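Local coordinates for protein putative nucleotide-diphospho-sugar transferase (PDB 3CGX) that is a putative nucleotide-diphospho-sugar transferase of the GT-A clan, probably acting on a sugar nucleotide, though its substrates are not established, at residues P14-V19 against G28-A33; M34-F39 against G110-D115; A138-Y143 against W189-T194; D193-L198 against R227-D232. All coordinates share one frame; numbering follows the deposited sequence.

Contact 1 (P14-V19 against G28-A33); sequences PEPGKV and GNDKAA
The methyl group of A33 sits in the bend of the loop 14-19, overlapping backbone and side chains alike: A33 CB lies 3.6 Å from P14 O, 3.8 Å from P16 CA and 3.7 Å from V19 CG2. With chi1 at -64°, V19 has CG2 between its backbone N and carbonyl carbon, and it is this branch that reaches the alanine. Nearer the surface, the ring of P16 runs past the carboxylate of D30, with P16 CB 3.2 Å from D30 OD1. N29 extends its amide alongside the turn, ND2 lying 3.5 Å from G17 CA. A single water does the polar work: it accepts from G17 N and donates to V19 O and to N29 O, the last at 2.8 Å, tying both limbs of the loop to the first turn of the helix. G17 has a positive phi, a backbone shape that suits glycine. In GT-A proteins the loop after the first strand commonly faces the nucleotide; an imidazole, probably from the crystallisation liquor, lies close to V19 and may mark a pocket. The loop joins strand 5-11 to helix 21-27 and packs against the start of helix 29-47; P14 and V19 also touch Y36, further along.

Contact 2 (M34-F39 against G110-D115); sequences MLYRHF and GSDIPD
The phenyl ring of F39 is sandwiched: P114 CG lies over the centre of one face, 3.7 Å from the centroid and 11° off the normal, a CH-pi contact, while Y36 CA lies over the opposite face, offset toward the rim. S111 O comes up to the edge of this ring, near its plane, and also to the edge of the Y36 ring, 3.5 Å from Y36 CE1. F39 and P114 run alongside each other in the same direction, CB of the proline also being 3.7 Å from F39 CG. The phenol of Y36 meets S111 in its own ring plane, giving a hydrogen bond from Y36 OH to S111 OG of 2.7 Å. CG anti to the backbone N (chi1 174°) sends the Y36 ring off the helix toward this serine. Both hydroxyls have second partners on the segment around the end of strand 5-11, K12 N for Y36 and F10 O for S111, so their positions are well fixed. The loop 110-115 follows strand 105-109, a place where many GT-A folds carry an acidic motif; whether D112 corresponds to it is not established. Its OD1 makes a salt bridge with K20, and an imidazole, probably from the crystallisation liquor, lies nearby. S111 O is buried by the packing and has no hydrogen-bonding partner in the model. P114 also touches L201 of helix 195-204.

Contact 3 (A138-Y143 against W189-T194); sequences AFDGGY and WNDVDT
W189 O takes a hydrogen bond of 3.1 Å from F139 N and a weaker CA-H...O contact of 3.2 Å from A138 CA. The hydrogen bond is bent, 145° at the hydrogen, and the nitrogen is tilted 33° from the carbonyl plane. This belongs to a single beta bridge between A138 and W189. Beyond it the ring of F139 lies over N190: with CG anti to the carbonyl carbon (chi1 -74°), the phenyl group is brought to N190 CB, which stands over one face, 4.0 Å from the centroid, a CH-pi contact offset toward the rim. N190 OD1 lies beside F139 CB. The other end of that amide, ND2, is hydrogen-bonded to D197 of the following helix. The turn from A138 to G141 is type I and is reinforced by an Asx turn, D140 OD1 accepting from G142 N at 2.9 Å. D140 OD2 lies 3.6 Å from D191 OD2, a close approach of carboxylates that would be unfavourable if both are charged. Water mediates between the loops next to this pair, accepting from both D140 N and D191 N, the latter at 3.0 Å; a second water donates weakly to Y143 O. On the surface of the molecule, the contact thus joins the hairpin turn between antiparallel strands 133-137 and 143-149 to the segment that runs from edge strand 183-185 into helix 195-204.

Contact 4 (D193-L198 against R227-D232); sequences DTVWDL and RQYDID
The first turn of helix 195-204 faces an irregular segment near the end of the modelled chain, the backbones coming closest at W196 and Y229, whose CA atoms are 6.2 Å apart. No hydrogen bond crosses between them; the contact is made by side chains. Both methyls of V195, turned to the Y229 ring by a chi1 of 70° that sets CG2 anti to the backbone N, press against its root, CG1 3.7 Å from Y229 CD1 and CG2 3.8 Å from Y229 CD2. Y229 in turn directs its edge toward the face of the six-membered ring of W196 in a T-shaped pair, centroids 6.0 Å apart and planes at 72°. The indole also has Y229 O at its own edge, 3.3 Å from W196 CE3. I231 slants across W196, its CD1 3.9 Å from W196 CB. The helix that carries V195 and W196 begins with a capping box formed by T194 and D197: T194 OG1 accepts from D197 N, and D197 OD2 accepts from T194 N at 3.1 Å. D193 N also donates to D197 OD2, so this carboxylate oxygen takes two backbone N-H groups. Within the segment 227-232, R227 grips D230 side-on, NE to OD1 at 2.8 Å and NH2 to OD2, with the carboxylate lying nearly in the guanidinium plane. D230 OD1 has a further partner in N199 of helix 195-204, and I231 O is bonded to R203 one turn further along.

How the contacts relate
Contact 2 is the buried one and combines ring packing with hydroxyl bonds; contact 1 is partly buried and relies on water, while contacts 3 and 4 lie at the surface. Contacts 1 and 2 use successive turns of helix 29-47 and abut through P14 and R37, which approach at P14 CG and R37 NH2. The loops of contacts 2 and 3 are joined by polar bonds, D112 O to V192 N and D115 OD1 to W189 NE1. Contacts 3 and 4 share D193 and T194, so the polar, hydrated loop pairing passes directly into the largely apolar and aromatic packing at the helix start. L198 then brings contact 4 against L35 and F39.

Contact 1 (P14-V19 against G28-A33)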
loop_
_atom_site.group_PDB
_atom_site.type_symbol
_atom_site.label_atom_id
_atom_site.label_comp_id
_atom_site.label_asym_id
_atom_site.label_seq_id
_atom_site.Cartn_x
_atom_site.Cartn_y
_atom_site.Cartn_z
ATOM N N PRO A 14 -4.050 7.667 10.878
ATOM C CA PRO A 14 -3.767 9.021 10.333
ATOM C C PRO A 14 -3.818 10.158 11.360
ATOM O O PRO A 14 -4.643 11.080 11.257
ATOM C CB PRO A 14 -4.826 9.183 9.265
ATOM C CG PRO A 14 -6.014 8.401 9.856
ATOM C CD PRO A 14 -5.411 7.213 10.531
ATOM N N GLU A 15 -2.924 10.079 12.334
ATOM C CA GLU A 15 -2.818 11.111 13.368
ATOM C C GLU A 15 -1.930 12.258 12.909
ATOM O O GLU A 15 -0.806 12.003 12.452
ATOM C CB GLU A 15 -2.188 10.529 14.614
ATOM C CG GLU A 15 -2.211 11.481 15.755
ATOM C CD GLU A 15 -1.593 10.872 17.002
ATOM O OE1 GLU A 15 -1.431 9.625 17.060
ATOM O OE2 GLU A 15 -1.254 11.654 17.909
ATOM N N PRO A 16 -2.407 13.516 13.039
ATOM C CA PRO A 16 -1.540 14.630 12.615
ATOM C C PRO A 16 -0.174 14.588 13.280
ATOM O O PRO A 16 -0.036 14.327 14.500
ATOM C CB PRO A 16 -2.368 15.890 12.975
ATOM C CG PRO A 16 -3.754 15.404 12.935
ATOM C CD PRO A 16 -3.726 14.006 13.462
ATOM N N GLY A 17 0.841 14.779 12.455
ATOM C CA GLY A 17 2.220 14.764 12.899
ATOM C C GLY A 17 2.855 13.387 12.890
ATOM O O GLY A 17 4.050 13.257 13.039
ATOM N N LYS A 18 2.054 12.345 12.704
ATOM C CA LYS A 18 2.571 10.977 12.696
ATOM C C LYS A 18 2.558 10.362 11.312
ATOM O O LYS A 18 3.087 9.262 11.119
ATOM C CB LYS A 18 1.735 10.117 13.647
ATOM C CG LYS A 18 1.773 10.572 15.124
ATOM C CD LYS A 18 1.595 9.365 16.054
ATOM N N VAL A 19 1.917 11.037 10.350
ATOM C CA VAL A 19 1.864 10.547 8.982
ATOM C C VAL A 19 2.112 11.715 7.992
ATOM O O VAL A 19 1.823 12.870 8.288
ATOM C CB VAL A 19 0.499 9.859 8.615
ATOM C CG1 VAL A 19 0.265 8.584 9.461
ATOM C CG2 VAL A 19 -0.704 10.891 8.699
ATOM N N GLY A 28 0.566 21.664 5.900
ATOM C CA GLY A 28 0.164 21.599 7.309
ATOM C C GLY A 28 -0.069 20.166 7.741
ATOM O O GLY A 28 -0.594 19.378 6.980
ATOM N N ASN A 29 0.313 19.837 8.963
ATOM C CA ASN A 29 0.186 18.451 9.427
ATOM C C ASN A 29 -1.240 17.950 9.458
ATOM O O ASN A 29 -1.486 16.792 9.117
ATOM C CB ASN A 29 0.829 18.266 10.823
ATOM C CG ASN A 29 2.313 18.095 10.752
ATOM O OD1 ASN A 29 2.881 17.984 9.650
ATOM N ND2 ASN A 29 2.978 18.045 11.949
ATOM N N ASP A 30 -2.191 18.798 9.840
ATOM C CA ASP A 30 -3.590 18.342 9.900
ATOM C C ASP A 30 -4.107 17.950 8.512
ATOM O O ASP A 30 -4.771 16.919 8.358
ATOM C CB ASP A 30 -4.544 19.385 10.491
ATOM C CG ASP A 30 -4.352 19.586 12.004
ATOM O OD1 ASP A 30 -3.651 18.798 12.656
ATOM O OD2 ASP A 30 -4.904 20.561 12.549
ATOM N N LYS A 31 -3.844 18.799 7.526
ATOM C CA LYS A 31 -4.301 18.542 6.152
ATOM C C LYS A 31 -3.605 17.325 5.529
ATOM O O LYS A 31 -4.251 16.582 4.780
ATOM C CB LYS A 31 -4.086 19.782 5.277
ATOM C CG LYS A 31 -4.717 19.709 3.879
ATOM C CD LYS A 31 -4.857 21.051 3.268
ATOM C CE LYS A 31 -5.979 21.807 3.934
ATOM N NZ LYS A 31 -6.031 23.158 3.433
ATOM N N ALA A 32 -2.298 17.164 5.813
ATOM C CA ALA A 32 -1.520 16.023 5.279
ATOM C C ALA A 32 -2.135 14.740 5.824
ATOM O O ALA A 32 -2.319 13.766 5.081
ATOM C CB ALA A 32 -0.036 16.101 5.662
ATOM N N ALA A 33 -2.488 14.750 7.109
ATOM C CA ALA A 33 -3.114 13.574 7.737
ATOM C C ALA A 33 -4.552 13.323 7.230
ATOM O O ALA A 33 -4.942 12.156 7.034
ATOM C CB ALA A 33 -3.067 13.657 9.278
HETATM O O HOH W 1 0.504 14.976 9.727
#

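Contact 2 (M34-F39 against G110-D115)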
loop_
_atom_site.group_PDB
_atom_site.type_symbol
_atom_site.label_atom_id
_atom_site.label_comp_id
_atom_site.label_asym_id
_atom_site.label_seq_id
_atom_site.Cartn_x
_atom_site.Cartn_y
_atom_site.Cartn_z
HETATM N N MSE A 34 -5.304 14.379 6.922
HETATM C CA MSE A 34 -6.662 14.248 6.409
HETATM C C MSE A 34 -6.604 13.644 5.008
HETATM O O MSE A 34 -7.402 12.751 4.655
HETATM C CB MSE A 34 -7.395 15.611 6.371
HETATM C CG MSE A 34 -8.749 15.549 5.812
HETATM SE SE MSE A 34 -9.978 14.521 6.986
HETATM C CE MSE A 34 -9.300 15.108 8.752
ATOM N N LEU A 35 -5.645 14.108 4.219
ATOM C CA LEU A 35 -5.443 13.555 2.865
ATOM C C LEU A 35 -5.145 12.061 2.931
ATOM O O LEU A 35 -5.756 11.256 2.204
ATOM C CB LEU A 35 -4.363 14.297 2.089
ATOM C CG LEU A 35 -4.747 15.659 1.561
ATOM C CD1 LEU A 35 -3.490 16.516 1.312
ATOM C CD2 LEU A 35 -5.656 15.491 0.247
ATOM N N TYR A 36 -4.222 11.693 3.813
ATOM C CA TYR A 36 -3.823 10.284 3.954
ATOM C C TYR A 36 -5.019 9.454 4.455
ATOM O O TYR A 36 -5.279 8.347 3.975
ATOM C CB TYR A 36 -2.549 10.133 4.836
ATOM C CG TYR A 36 -2.247 8.663 5.094
ATOM C CD1 TYR A 36 -1.824 7.827 4.068
ATOM C CD2 TYR A 36 -2.424 8.107 6.371
ATOM C CE1 TYR A 36 -1.609 6.449 4.293
ATOM C CE2 TYR A 36 -2.187 6.755 6.605
ATOM C CZ TYR A 36 -1.802 5.924 5.568
ATOM O OH TYR A 36 -1.579 4.581 5.745
ATOM N N ARG A 37 -5.790 10.028 5.374
ATOM C CA ARG A 37 -7.007 9.362 5.880
ATOM C C ARG A 37 -7.895 8.980 4.713
ATOM O O ARG A 37 -8.381 7.830 4.604
ATOM C CB ARG A 37 -7.707 10.263 6.877
ATOM C CG ARG A 37 -9.042 9.763 7.364
ATOM C CD ARG A 37 -9.726 10.813 8.254
ATOM N NE ARG A 37 -9.098 10.818 9.552
ATOM C CZ ARG A 37 -9.499 10.049 10.569
ATOM N NH1 ARG A 37 -10.554 9.267 10.422
ATOM N NH2 ARG A 37 -8.869 10.094 11.739
ATOM N N HIS A 38 -8.067 9.933 3.800
ATOM C CA HIS A 38 -8.883 9.693 2.609
ATOM C C HIS A 38 -8.246 8.740 1.590
ATOM O O HIS A 38 -9.002 8.024 0.881
ATOM C CB HIS A 38 -9.303 11.022 1.977
ATOM C CG HIS A 38 -10.401 11.669 2.754
ATOM N ND1 HIS A 38 -11.727 11.345 2.551
ATOM C CD2 HIS A 38 -10.369 12.482 3.837
ATOM C CE1 HIS A 38 -12.471 12.005 3.423
ATOM N NE2 HIS A 38 -11.672 12.697 4.218
ATOM N N PHE A 39 -6.920 8.715 1.516
ATOM C CA PHE A 39 -6.231 7.763 0.625
ATOM C C PHE A 39 -6.693 6.376 1.059
ATOM O O PHE A 39 -7.079 5.527 0.240
ATOM C CB PHE A 39 -4.722 7.766 0.780
ATOM C CG PHE A 39 -3.999 8.979 0.203
ATOM C CD1 PHE A 39 -4.673 10.110 -0.227
ATOM C CD2 PHE A 39 -2.616 9.015 0.223
ATOM C CE1 PHE A 39 -3.970 11.212 -0.686
ATOM C CE2 PHE A 39 -1.905 10.140 -0.240
ATOM C CZ PHE A 39 -2.616 11.241 -0.667
ATOM N N GLY A 110 0.882 -1.290 -0.013
ATOM C CA GLY A 110 0.860 -0.110 0.830
ATOM C C GLY A 110 -0.333 0.801 0.568
ATOM O O GLY A 110 -1.202 0.523 -0.266
ATOM N N SER A 111 -0.348 1.919 1.273
ATOM C CA SER A 111 -1.514 2.778 1.257
ATOM C C SER A 111 -1.222 4.202 0.779
ATOM O O SER A 111 -1.977 5.131 1.097
ATOM C CB SER A 111 -2.106 2.842 2.684
ATOM O OG SER A 111 -1.112 2.979 3.657
ATOM N N ASP A 112 -0.158 4.339 0.000
ATOM C CA ASP A 112 0.306 5.653 -0.515
ATOM C C ASP A 112 0.029 5.843 -2.004
ATOM O O ASP A 112 0.574 6.755 -2.607
ATOM C CB ASP A 112 1.843 5.789 -0.300
ATOM C CG ASP A 112 2.214 5.769 1.157
ATOM O OD1 ASP A 112 1.689 6.607 1.936
ATOM O OD2 ASP A 112 2.943 4.845 1.546
ATOM N N ILE A 113 -0.855 4.998 -2.552
ATOM C CA ILE A 113 -1.191 4.978 -3.968
ATOM C C ILE A 113 -2.691 5.013 -4.194
ATOM O O ILE A 113 -3.276 4.062 -4.801
ATOM C CB ILE A 113 -0.516 3.723 -4.688
ATOM C CG1 ILE A 113 -0.797 2.410 -3.955
ATOM C CG2 ILE A 113 1.014 3.940 -4.894
ATOM C CD1 ILE A 113 -0.480 1.199 -4.779
ATOM N N PRO A 114 -3.325 6.133 -3.790
ATOM C CA PRO A 114 -4.779 6.169 -3.696
ATOM C C PRO A 114 -5.509 5.994 -4.996
ATOM O O PRO A 114 -6.650 5.596 -5.004
ATOM C CB PRO A 114 -5.042 7.539 -3.091
ATOM C CG PRO A 114 -3.877 8.358 -3.484
ATOM C CD PRO A 114 -2.736 7.440 -3.396
ATOM N N ASP A 115 -4.860 6.301 -6.102
ATOM C CA ASP A 115 -5.513 6.185 -7.409
ATOM C C ASP A 115 -5.253 4.844 -8.104
ATOM O O ASP A 115 -5.501 4.699 -9.304
ATOM C CB ASP A 115 -5.101 7.305 -8.383
ATOM C CG ASP A 115 -3.599 7.326 -8.706
ATOM O OD1 ASP A 115 -2.732 6.838 -7.935
ATOM O OD2 ASP A 115 -3.257 7.897 -9.771
#

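Contact 3 (A138-Y143 against W189-T194)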
loop_
_atom_site.group_PDB
_atom_site.type_symbol
_atom_site.label_atom_id
_atom_site.label_comp_id
_atom_site.label_asym_id
_atom_site.label_seq_id
_atom_site.Cartn_x
_atom_site.Cartn_y
_atom_site.Cartn_z
ATOM N N ALA A 138 7.785 0.984 -7.587
ATOM C CA ALA A 138 7.431 2.372 -7.288
ATOM C C ALA A 138 8.488 3.289 -7.921
ATOM O O ALA A 138 9.634 2.884 -8.102
ATOM C CB ALA A 138 7.351 2.598 -5.763
ATOM N N PHE A 139 8.098 4.508 -8.265
ATOM C CA PHE A 139 9.035 5.496 -8.837
ATOM C C PHE A 139 10.195 5.772 -7.886
ATOM O O PHE A 139 11.288 6.073 -8.322
ATOM C CB PHE A 139 8.358 6.825 -9.071
ATOM C CG PHE A 139 7.412 6.868 -10.231
ATOM C CD1 PHE A 139 6.829 5.726 -10.758
ATOM C CD2 PHE A 139 7.019 8.110 -10.739
ATOM C CE1 PHE A 139 5.901 5.818 -11.830
ATOM C CE2 PHE A 139 6.109 8.201 -11.784
ATOM C CZ PHE A 139 5.552 7.038 -12.325
ATOM N N ASP A 140 9.963 5.630 -6.589
ATOM C CA ASP A 140 10.963 6.000 -5.554
ATOM C C ASP A 140 12.059 4.945 -5.279
ATOM O O ASP A 140 12.940 5.156 -4.442
ATOM C CB ASP A 140 10.277 6.353 -4.233
ATOM C CG ASP A 140 9.768 5.119 -3.476
ATOM O OD1 ASP A 140 9.953 3.953 -3.947
ATOM O OD2 ASP A 140 9.208 5.329 -2.379
ATOM N N GLY A 141 11.992 3.818 -5.956
ATOM C CA GLY A 141 13.065 2.838 -5.917
ATOM C C GLY A 141 12.731 1.572 -5.152
ATOM O O GLY A 141 13.507 0.610 -5.128
ATOM N N GLY A 142 11.577 1.594 -4.504
ATOM C CA GLY A 142 11.085 0.433 -3.792
ATOM C C GLY A 142 9.958 -0.207 -4.573
ATOM O O GLY A 142 9.941 -0.180 -5.801
ATOM N N TYR A 143 9.028 -0.784 -3.837
ATOM C CA TYR A 143 7.844 -1.445 -4.430
ATOM C C TYR A 143 6.591 -1.159 -3.627
ATOM O O TYR A 143 6.648 -1.030 -2.421
ATOM C CB TYR A 143 8.088 -2.941 -4.604
ATOM C CG TYR A 143 8.520 -3.744 -3.392
ATOM C CD1 TYR A 143 7.577 -4.286 -2.516
ATOM C CD2 TYR A 143 9.875 -3.986 -3.132
ATOM C CE1 TYR A 143 7.977 -5.045 -1.429
ATOM C CE2 TYR A 143 10.285 -4.770 -2.035
ATOM C CZ TYR A 143 9.327 -5.304 -1.196
ATOM O OH TYR A 143 9.683 -6.096 -0.115
ATOM N N TRP A 189 4.295 2.661 -10.535
ATOM C CA TRP A 189 3.335 3.592 -9.943
ATOM C C TRP A 189 4.021 4.510 -8.949
ATOM O O TRP A 189 5.066 4.157 -8.389
ATOM C CB TRP A 189 2.195 2.843 -9.235
ATOM C CG TRP A 189 0.846 3.534 -9.395
ATOM C CD1 TRP A 189 0.266 4.438 -8.540
ATOM C CD2 TRP A 189 -0.081 3.376 -10.485
ATOM N NE1 TRP A 189 -0.937 4.848 -9.040
ATOM C CE2 TRP A 189 -1.192 4.178 -10.212
ATOM C CE3 TRP A 189 -0.081 2.609 -11.656
ATOM C CZ2 TRP A 189 -2.277 4.281 -11.094
ATOM C CZ3 TRP A 189 -1.175 2.678 -12.489
ATOM C CH2 TRP A 189 -2.243 3.518 -12.225
ATOM N N ASN A 190 3.488 5.718 -8.809
ATOM C CA ASN A 190 4.024 6.723 -7.829
ATOM C C ASN A 190 3.305 6.742 -6.501
ATOM O O ASN A 190 2.094 6.905 -6.428
ATOM C CB ASN A 190 4.012 8.157 -8.388
ATOM C CG ASN A 190 4.989 9.140 -7.626
ATOM O OD1 ASN A 190 6.140 8.792 -7.258
ATOM N ND2 ASN A 190 4.539 10.380 -7.450
ATOM N N ASP A 191 4.094 6.577 -5.449
ATOM C CA ASP A 191 3.660 6.779 -4.070
ATOM C C ASP A 191 3.514 8.285 -3.907
ATOM O O ASP A 191 4.338 9.052 -4.422
ATOM C CB ASP A 191 4.685 6.275 -3.026
ATOM C CG ASP A 191 4.841 4.711 -2.995
ATOM O OD1 ASP A 191 3.896 3.984 -2.631
ATOM O OD2 ASP A 191 5.945 4.214 -3.285
ATOM N N VAL A 192 2.499 8.713 -3.168
ATOM C CA VAL A 192 2.288 10.128 -2.943
ATOM C C VAL A 192 2.864 10.495 -1.565
ATOM O O VAL A 192 2.286 10.178 -0.526
ATOM C CB VAL A 192 0.790 10.538 -3.114
ATOM C CG1 VAL A 192 0.625 12.055 -2.843
ATOM C CG2 VAL A 192 0.261 10.153 -4.520
ATOM N N ASP A 193 4.038 11.111 -1.602
ATOM C CA ASP A 193 4.833 11.489 -0.411
ATOM C C ASP A 193 4.927 13.016 -0.234
ATOM O O ASP A 193 4.752 13.519 0.843
ATOM C CB ASP A 193 6.248 10.909 -0.546
ATOM C CG ASP A 193 7.199 11.274 0.648
ATOM O OD1 ASP A 193 6.729 11.249 1.821
ATOM O OD2 ASP A 193 8.435 11.534 0.398
ATOM N N THR A 194 5.242 13.721 -1.306
ATOM C CA THR A 194 5.539 15.151 -1.243
ATOM C C THR A 194 4.435 15.973 -1.887
ATOM O O THR A 194 3.564 15.435 -2.553
ATOM C CB THR A 194 6.848 15.497 -1.970
ATOM O OG1 THR A 194 6.640 15.368 -3.388
ATOM C CG2 THR A 194 8.073 14.610 -1.501
HETATM O O HOH W 2 7.058 6.117 -5.456
HETATM O O HOH W 3 6.010 1.909 -2.392
#

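Contact 4 (D193-L198 against R227-D232)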
loop_
_atom_site.group_PDB
_atom_site.type_symbol
_atom_site.label_atom_id
_atom_site.label_comp_id
_atom_site.label_asym_id
_atom_site.label_seq_id
_atom_site.Cartn_x
_atom_site.Cartn_y
_atom_site.Cartn_z
ATOM N N ASP A 193 4.038 11.111 -1.602
ATOM C CA ASP A 193 4.833 11.489 -0.411
ATOM C C ASP A 193 4.927 13.016 -0.234
ATOM O O ASP A 193 4.752 13.519 0.843
ATOM C CB ASP A 193 6.248 10.909 -0.546
ATOM C CG ASP A 193 7.199 11.274 0.648
ATOM O OD1 ASP A 193 6.729 11.249 1.821
ATOM O OD2 ASP A 193 8.435 11.534 0.398
ATOM N N THR A 194 5.242 13.721 -1.306
ATOM C CA THR A 194 5.539 15.151 -1.243
ATOM C C THR A 194 4.435 15.973 -1.887
ATOM O O THR A 194 3.564 15.435 -2.553
ATOM C CB THR A 194 6.848 15.497 -1.970
ATOM O OG1 THR A 194 6.640 15.368 -3.388
ATOM C CG2 THR A 194 8.073 14.610 -1.501
ATOM N N VAL A 195 4.500 17.294 -1.712
ATOM C CA VAL A 195 3.501 18.162 -2.322
ATOM C C VAL A 195 3.597 18.056 -3.858
ATOM O O VAL A 195 2.601 18.209 -4.579
ATOM C CB VAL A 195 3.614 19.634 -1.834
ATOM C CG1 VAL A 195 4.914 20.360 -2.375
ATOM C CG2 VAL A 195 2.304 20.399 -2.229
ATOM N N TRP A 196 4.792 17.764 -4.357
ATOM C CA TRP A 196 4.986 17.641 -5.799
ATOM C C TRP A 196 4.207 16.404 -6.281
ATOM O O TRP A 196 3.485 16.436 -7.279
ATOM C CB TRP A 196 6.458 17.510 -6.150
ATOM C CG TRP A 196 7.412 18.587 -5.615
ATOM C CD1 TRP A 196 8.456 18.401 -4.757
ATOM C CD2 TRP A 196 7.441 19.970 -5.960
ATOM N NE1 TRP A 196 9.104 19.558 -4.520
ATOM C CE2 TRP A 196 8.537 20.548 -5.269
ATOM C CE3 TRP A 196 6.674 20.766 -6.809
ATOM C CZ2 TRP A 196 8.868 21.919 -5.365
ATOM C CZ3 TRP A 196 6.987 22.097 -6.917
ATOM C CH2 TRP A 196 8.092 22.672 -6.202
ATOM N N ASP A 197 4.348 15.298 -5.564
ATOM C CA ASP A 197 3.626 14.079 -5.884
ATOM C C ASP A 197 2.102 14.322 -5.845
ATOM O O ASP A 197 1.352 13.790 -6.677
ATOM C CB ASP A 197 3.949 12.954 -4.881
ATOM C CG ASP A 197 5.378 12.528 -4.889
ATOM O OD1 ASP A 197 6.046 12.602 -5.913
ATOM O OD2 ASP A 197 5.814 12.084 -3.853
ATOM N N LEU A 198 1.662 15.124 -4.864
ATOM C CA LEU A 198 0.231 15.452 -4.700
ATOM C C LEU A 198 -0.274 16.281 -5.896
ATOM O O LEU A 198 -1.413 16.091 -6.403
ATOM C CB LEU A 198 -0.026 16.212 -3.391
ATOM C CG LEU A 198 -1.470 16.361 -2.901
ATOM C CD1 LEU A 198 -1.950 14.991 -2.379
ATOM C CD2 LEU A 198 -1.655 17.423 -1.781
ATOM N N ARG A 227 -2.034 24.012 -6.807
ATOM C CA ARG A 227 -1.546 24.621 -8.054
ATOM C C ARG A 227 -0.394 25.642 -7.902
ATOM O O ARG A 227 0.085 26.195 -8.884
ATOM C CB ARG A 227 -2.738 25.243 -8.817
ATOM C CG ARG A 227 -3.764 24.213 -9.365
ATOM C CD ARG A 227 -3.153 23.080 -10.184
ATOM N NE ARG A 227 -2.295 23.575 -11.260
ATOM C CZ ARG A 227 -2.751 23.934 -12.439
ATOM N NH1 ARG A 227 -4.052 23.872 -12.650
ATOM N NH2 ARG A 227 -1.928 24.366 -13.389
ATOM N N GLN A 228 0.021 25.895 -6.657
ATOM C CA GLN A 228 1.181 26.716 -6.367
ATOM C C GLN A 228 2.447 25.837 -6.333
ATOM O O GLN A 228 3.549 26.345 -6.110
ATOM C CB GLN A 228 1.026 27.462 -5.057
ATOM C CG GLN A 228 -0.072 28.533 -5.106
ATOM C CD GLN A 228 -0.117 29.319 -3.840
ATOM O OE1 GLN A 228 0.620 30.287 -3.692
ATOM N NE2 GLN A 228 -0.983 28.933 -2.924
ATOM N N TYR A 229 2.266 24.542 -6.565
ATOM C CA TYR A 229 3.392 23.574 -6.570
ATOM C C TYR A 229 3.394 22.766 -7.850
ATOM O O TYR A 229 3.607 21.557 -7.856
ATOM C CB TYR A 229 3.380 22.694 -5.290
ATOM C CG TYR A 229 3.517 23.513 -4.041
ATOM C CD1 TYR A 229 4.773 23.877 -3.568
ATOM C CD2 TYR A 229 2.396 24.049 -3.413
ATOM C CE1 TYR A 229 4.909 24.688 -2.506
ATOM C CE2 TYR A 229 2.540 24.902 -2.321
ATOM C CZ TYR A 229 3.815 25.186 -1.856
ATOM O OH TYR A 229 4.040 26.046 -0.783
ATOM N N ASP A 230 3.081 23.435 -8.962
ATOM C CA ASP A 230 3.076 22.751 -10.248
ATOM C C ASP A 230 4.484 22.330 -10.641
ATOM O O ASP A 230 5.422 23.111 -10.557
ATOM C CB ASP A 230 2.617 23.649 -11.380
ATOM C CG ASP A 230 1.116 23.861 -11.428
ATOM O OD1 ASP A 230 0.389 23.152 -10.746
ATOM O OD2 ASP A 230 0.674 24.709 -12.238
ATOM N N ILE A 231 4.606 21.117 -11.120
ATOM C CA ILE A 231 5.847 20.682 -11.715
ATOM C C ILE A 231 5.522 20.418 -13.183
ATOM O O ILE A 231 4.413 19.965 -13.517
ATOM C CB ILE A 231 6.454 19.424 -11.015
ATOM C CG1 ILE A 231 5.396 18.442 -10.581
ATOM C CG2 ILE A 231 7.169 19.755 -9.734
ATOM C CD1 ILE A 231 6.021 17.205 -9.993
ATOM N N ASP A 232 6.458 20.783 -14.054
ATOM C CA ASP A 232 6.351 20.510 -15.496
ATOM C C ASP A 232 6.242 18.999 -15.737
ATOM O O ASP A 232 5.146 18.424 -15.734
ATOM C CB ASP A 232 7.561 21.099 -16.272
#